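Local coordinates for protein cellulase IBT99 (Metagenomes, PDB 6WBT) that probably hydrolyses 6-phospho-alpha-glucosides as a family 4 glycosidase that uses NAD and a manganese ion, and binds glucose 6-phosphate in its active site, at residues R94-Q99 with T285-I291; P242-H246 with I276-M280. All blocks are in the same frame, centred on the assembly; numbering follows the deposited sequence.

Interaction 1 of 2, residues R94-Q99 with T285-I291; sequences RVKDEQ and TRGMQVI. With G6P (6-O-phosphono-alpha-D-glucopyranose), chain F.
R94 and R286 meet at the phosphate end of the glucose-6-phosphate pocket, where helix 90-103 and helix 286-291 run nearly antiparallel, 151° between the directions of their short segments. The R94 chain takes an extended course, with CG anti to the backbone N (chi1 177°), that carries its guanidinium past G287, whose CA lies over one face, to the ligand. There NH1 donates to O2P of the sugar phosphate at 2.9 Å in an almost straight bond. R286 arrives from the other helix with a bend at chi2, and its NH2 reaches O3P of the phosphate at 2.8 Å, near the guanidinium plane. Its NH1 turns instead to Q289 OE1 and to a salt bridge with D241, which together fix the rotation of the group.

Behind the arginines, E98 binds the start of helix 286-291. OE1 takes the backbone N-H of G287 on its syn lone pair (2.8 Å) and the hydroxyl of T285, the N-cap residue, from above the carboxylate plane (2.9 Å). G287 suits this spot, since a side chain there would probably crowd E98 and V95. The branched V95 fills the groove beside it, CG1 lying 3.8 Å from both CG of selenomethionine M288 and CD1 of I291.

Two positive groups, with R94 NH2 4.6 Å from R286 NE, are thus gathered round one phosphate, whose negative charge probably offsets theirs, while the buried E98, whose OE2 also makes a long ion pair of 3.8 Å with R94 NE, is likely to be stabilised by the helix start it grips.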
# COMPACT_ATOMS: atom_id res chain seq x y z
N ARG A 94 -12.86 -26.75 27.79
CA ARG A 94 -13.45 -25.42 27.73
C ARG A 94 -13.65 -24.83 29.12
O ARG A 94 -13.35 -23.65 29.35
CB ARG A 94 -14.78 -25.47 26.98
CG ARG A 94 -15.50 -24.13 26.94
CD ARG A 94 -16.79 -24.20 26.15
NE ARG A 94 -17.48 -22.91 26.15
CZ ARG A 94 -18.60 -22.66 25.48
NH1 ARG A 94 -19.17 -23.62 24.76
NH2 ARG A 94 -19.16 -21.46 25.54
N VAL A 95 -14.14 -25.64 30.07
CA VAL A 95 -14.34 -25.13 31.42
C VAL A 95 -13.00 -24.90 32.11
O VAL A 95 -12.90 -24.05 33.00
CB VAL A 95 -15.23 -26.09 32.23
CG1 VAL A 95 -16.49 -26.42 31.46
CG2 VAL A 95 -14.47 -27.36 32.59
N LYS A 96 -11.96 -25.62 31.70
CA LYS A 96 -10.64 -25.39 32.28
C LYS A 96 -10.01 -24.11 31.75
O LYS A 96 -9.27 -23.44 32.48
CB LYS A 96 -9.73 -26.59 32.02
CG LYS A 96 -8.46 -26.59 32.85
CD LYS A 96 -8.77 -26.49 34.33
CE LYS A 96 -7.51 -26.36 35.17
NZ LYS A 96 -7.82 -26.18 36.61
N ASP A 97 -10.29 -23.76 30.49
CA ASP A 97 -9.82 -22.49 29.96
C ASP A 97 -10.52 -21.32 30.64
O ASP A 97 -9.88 -20.32 30.98
CB ASP A 97 -10.03 -22.44 28.45
CG ASP A 97 -9.26 -23.52 27.71
OD1 ASP A 97 -8.48 -24.24 28.36
OD2 ASP A 97 -9.45 -23.64 26.49
N GLU A 98 -11.83 -21.43 30.85
CA GLU A 98 -12.58 -20.35 31.47
C GLU A 98 -12.20 -20.19 32.94
O GLU A 98 -12.16 -19.07 33.46
CB GLU A 98 -14.08 -20.59 31.33
CG GLU A 98 -14.58 -20.52 29.90
CD GLU A 98 -15.99 -21.05 29.75
OE1 GLU A 98 -16.32 -22.05 30.42
OE2 GLU A 98 -16.77 -20.47 28.96
N GLN A 99 -11.91 -21.30 33.63
CA GLN A 99 -11.57 -21.21 35.05
C GLN A 99 -10.18 -20.63 35.25
O GLN A 99 -9.95 -19.89 36.21
CB GLN A 99 -11.67 -22.59 35.70
CG GLN A 99 -13.09 -23.01 36.04
CD GLN A 99 -13.15 -24.33 36.79
OE1 GLN A 99 -13.95 -24.51 37.71
NE2 GLN A 99 -12.29 -25.27 36.39
N THR A 285 -18.90 -21.49 35.07
CA THR A 285 -18.59 -20.81 33.83
C THR A 285 -19.58 -21.23 32.75
O THR A 285 -20.41 -22.12 32.93
CB THR A 285 -17.16 -21.11 33.40
OG1 THR A 285 -17.00 -22.52 33.21
CG2 THR A 285 -16.18 -20.64 34.47
N ARG A 286 -19.48 -20.56 31.60
CA ARG A 286 -20.39 -20.84 30.49
C ARG A 286 -20.23 -22.27 29.99
O ARG A 286 -21.22 -22.91 29.62
CB ARG A 286 -20.14 -19.84 29.36
CG ARG A 286 -20.98 -20.08 28.11
CD ARG A 286 -22.46 -20.11 28.44
NE ARG A 286 -23.28 -20.47 27.28
CZ ARG A 286 -24.59 -20.65 27.33
NH1 ARG A 286 -25.25 -20.51 28.47
NH2 ARG A 286 -25.25 -20.98 26.22
N GLY A 287 -19.00 -22.78 29.97
CA GLY A 287 -18.79 -24.16 29.56
C GLY A 287 -19.48 -25.15 30.49
O GLY A 287 -19.98 -26.18 30.05
N MSE A 288 -19.51 -24.84 31.78
CA MSE A 288 -20.18 -25.68 32.76
C MSE A 288 -21.69 -25.65 32.56
O MSE A 288 -22.38 -26.63 32.82
CB MSE A 288 -19.84 -25.24 34.18
CG MSE A 288 -18.44 -25.63 34.64
SE MSE A 288 -18.01 -24.90 36.39
CE MSE A 288 -16.59 -26.13 36.89
N GLN A 289 -22.20 -24.51 32.08
CA GLN A 289 -23.63 -24.37 31.87
C GLN A 289 -24.11 -25.23 30.71
O GLN A 289 -25.16 -25.87 30.79
CB GLN A 289 -23.98 -22.90 31.63
CG GLN A 289 -23.60 -21.99 32.78
CD GLN A 289 -23.73 -20.52 32.44
OE1 GLN A 289 -24.52 -20.14 31.57
NE2 GLN A 289 -22.95 -19.68 33.11
N VAL A 290 -23.34 -25.26 29.61
CA VAL A 290 -23.72 -26.11 28.48
C VAL A 290 -23.49 -27.58 28.79
O VAL A 290 -24.08 -28.45 28.14
CB VAL A 290 -22.97 -25.69 27.20
CG1 VAL A 290 -23.12 -24.19 26.98
CG2 VAL A 290 -21.51 -26.09 27.28
N ILE A 291 -22.63 -27.89 29.77
CA ILE A 291 -22.48 -29.27 30.21
C ILE A 291 -23.72 -29.72 30.97
O ILE A 291 -24.24 -30.82 30.75
CB ILE A 291 -21.20 -29.43 31.06
CG1 ILE A 291 -19.96 -29.35 30.17
CG2 ILE A 291 -21.22 -30.73 31.84
CD1 ILE A 291 -18.66 -29.47 30.93
C1 G6P F . -22.87 -18.31 18.67
C2 G6P F . -21.38 -18.04 18.50
C3 G6P F . -20.55 -19.25 18.90
C4 G6P F . -20.96 -19.75 20.28
C5 G6P F . -22.47 -19.99 20.29
C6 G6P F . -22.96 -20.53 21.63
O1 G6P F . -23.28 -19.32 17.73
O2 G6P F . -21.10 -17.70 17.13
O3 G6P F . -19.16 -18.90 18.91
O4 G6P F . -20.27 -20.96 20.59
O5 G6P F . -23.14 -18.76 19.99
O6 G6P F . -21.87 -20.82 22.50
P G6P F . -22.11 -21.70 23.82
O1P G6P F . -21.27 -21.03 24.88
O2P G6P F . -21.66 -23.09 23.43
O3P G6P F . -23.60 -21.59 24.05

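Interaction 2 of 2, residues P242-H246 with I276-M280. With G6P (6-O-phosphono-alpha-D-glucopyranose), chain F.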
# COMPACT_ATOMS: atom_id res chain seq x y z
N PRO A 242 -30.53 -17.21 30.29
CA PRO A 242 -30.32 -15.85 30.82
C PRO A 242 -28.99 -15.25 30.43
O PRO A 242 -28.87 -14.02 30.41
CB PRO A 242 -30.42 -16.06 32.34
CG PRO A 242 -30.06 -17.50 32.55
CD PRO A 242 -30.61 -18.22 31.36
N ASP A 243 -27.99 -16.07 30.10
CA ASP A 243 -26.71 -15.53 29.66
C ASP A 243 -26.83 -14.86 28.30
O ASP A 243 -26.16 -13.85 28.06
CB ASP A 243 -25.66 -16.64 29.62
CG ASP A 243 -24.25 -16.12 29.80
OD1 ASP A 243 -23.92 -15.05 29.25
OD2 ASP A 243 -23.45 -16.78 30.50
N TRP A 244 -27.67 -15.38 27.42
CA TRP A 244 -27.86 -14.75 26.12
C TRP A 244 -28.66 -13.46 26.23
O TRP A 244 -28.48 -12.55 25.41
CB TRP A 244 -28.54 -15.71 25.14
CG TRP A 244 -27.59 -16.63 24.43
CD1 TRP A 244 -27.61 -17.99 24.43
CD2 TRP A 244 -26.46 -16.24 23.63
NE1 TRP A 244 -26.57 -18.48 23.67
CE2 TRP A 244 -25.85 -17.43 23.17
CE3 TRP A 244 -25.91 -15.01 23.25
CZ2 TRP A 244 -24.72 -17.42 22.36
CZ3 TRP A 244 -24.79 -15.01 22.45
CH2 TRP A 244 -24.21 -16.20 22.01
N VAL A 245 -29.56 -13.36 27.22
CA VAL A 245 -30.29 -12.12 27.43
C VAL A 245 -29.34 -11.02 27.90
O VAL A 245 -29.37 -9.90 27.39
CB VAL A 245 -31.44 -12.34 28.43
CG1 VAL A 245 -32.26 -11.07 28.59
CG2 VAL A 245 -32.32 -13.50 27.99
N HIS A 246 -28.50 -11.34 28.88
CA HIS A 246 -27.49 -10.39 29.33
C HIS A 246 -26.50 -10.06 28.22
O HIS A 246 -25.99 -8.94 28.15
CB HIS A 246 -26.76 -10.95 30.55
CG HIS A 246 -25.56 -10.15 30.96
ND1 HIS A 246 -25.63 -9.11 31.87
CD2 HIS A 246 -24.26 -10.23 30.59
CE1 HIS A 246 -24.43 -8.59 32.04
NE2 HIS A 246 -23.58 -9.26 31.28
N ILE A 276 -17.44 -7.99 32.72
CA ILE A 276 -17.58 -9.41 32.43
C ILE A 276 -16.90 -10.27 33.48
O ILE A 276 -17.43 -11.31 33.87
CB ILE A 276 -17.03 -9.71 31.02
CG1 ILE A 276 -17.90 -9.02 29.97
CG2 ILE A 276 -17.00 -11.21 30.76
CD1 ILE A 276 -19.37 -9.32 30.12
N VAL A 277 -15.72 -9.85 33.96
CA VAL A 277 -15.06 -10.58 35.04
C VAL A 277 -15.92 -10.59 36.29
O VAL A 277 -15.93 -11.56 37.05
CB VAL A 277 -13.66 -9.99 35.31
CG1 VAL A 277 -12.97 -10.72 36.44
CG2 VAL A 277 -12.81 -10.03 34.05
N ASP A 278 -16.67 -9.51 36.52
CA ASP A 278 -17.58 -9.46 37.66
C ASP A 278 -18.85 -10.27 37.42
O ASP A 278 -19.43 -10.80 38.37
CB ASP A 278 -17.95 -8.00 37.97
CG ASP A 278 -16.76 -7.20 38.46
OD1 ASP A 278 -15.74 -7.15 37.74
OD2 ASP A 278 -16.85 -6.60 39.55
N TYR A 279 -19.29 -10.38 36.16
CA TYR A 279 -20.53 -11.08 35.87
C TYR A 279 -20.37 -12.59 35.89
O TYR A 279 -21.32 -13.31 36.22
CB TYR A 279 -21.07 -10.63 34.51
CG TYR A 279 -22.18 -11.50 33.95
CD1 TYR A 279 -23.46 -11.44 34.48
CD2 TYR A 279 -21.94 -12.36 32.89
CE1 TYR A 279 -24.48 -12.23 33.97
CE2 TYR A 279 -22.95 -13.16 32.38
CZ TYR A 279 -24.21 -13.09 32.92
OH TYR A 279 -25.22 -13.88 32.41
N MSE A 280 -19.19 -13.10 35.54
CA MSE A 280 -18.97 -14.54 35.46
C MSE A 280 -18.68 -15.17 36.81
O MSE A 280 -18.18 -14.51 37.72
CB MSE A 280 -17.82 -14.84 34.49
CG MSE A 280 -18.16 -14.56 33.03
SE MSE A 280 -16.69 -14.98 31.83
CE MSE A 280 -17.62 -14.78 30.13
C1 G6P F . -22.87 -18.31 18.67
C2 G6P F . -21.38 -18.04 18.50
C3 G6P F . -20.55 -19.25 18.90
C4 G6P F . -20.96 -19.75 20.28
C5 G6P F . -22.47 -19.99 20.29
C6 G6P F . -22.96 -20.53 21.63
O1 G6P F . -23.28 -19.32 17.73
O2 G6P F . -21.10 -17.70 17.13
O3 G6P F . -19.16 -18.90 18.91
O4 G6P F . -20.27 -20.96 20.59
O5 G6P F . -23.14 -18.76 19.99
O6 G6P F . -21.87 -20.82 22.50
P G6P F . -22.11 -21.70 23.82
O1P G6P F . -21.27 -21.03 24.88
O2P G6P F . -21.66 -23.09 23.43
O3P G6P F . -23.60 -21.59 24.05
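H246 and Y279 form a face-to-face aromatic stack that joins helix 242-249 to residues 276-280, within the C-terminal part of the family 4 glycosidase fold. The ring planes are only 8° apart and the centroids 3.8 Å, so imidazole and phenol lie flat on each other with little offset. Each residue holds CG anti to its own backbone N (chi1 171° for H246, 167° for Y279), and the two side chains slide past one another in opposite directions, bridging backbones whose CA atoms are 9.6 Å apart. Flat, partly polar rings suit this surface position, since they can cover each other while, both residues being partly exposed, probably still meeting solvent at their edges.

The far end of the phenol reaches back to D243, about one helical turn before H246. Its OH sits 3.5 Å from D243 CA, while the carboxylate stands almost upright to the ring, with OD1 at the ring edge, 3.8 Å from Y279 CE2. A serine in place of Y279 would probably leave the H246 imidazole without its stacking mate, freer to turn, and open a gap beside D243.

W244 starts away from residues 276-280, and its indole edge meets the ring oxygen O5 of glucose 6-phosphate. The stack is flanked by I276, whose CD1 lies near the plane of the H246 ring, 4.4 Å from H246 NE2.

Interaction 2 is nested in the sequence enclosed by interaction 1, and their centres are about 13 Å apart on the same side of the chain's centre. Helix 90-103, which follows strand 81-84 of the Rossmann-like sheet, supplies the first half of interaction 1; everything else comes from the C-terminal family region, with helix 274-277 and helix 286-291 consecutive in the chain. The two contacts meet where R286 and Q289 pack against D243 and W244, R286 NH2 lying 3.8 Å from W244 NE1. Helix 286-291 therefore ties the nucleotide-binding part to the helices beyond it, and both contacts reach glucose 6-phosphate, interaction 1 at its phosphate and interaction 2 through W244 at the sugar ring.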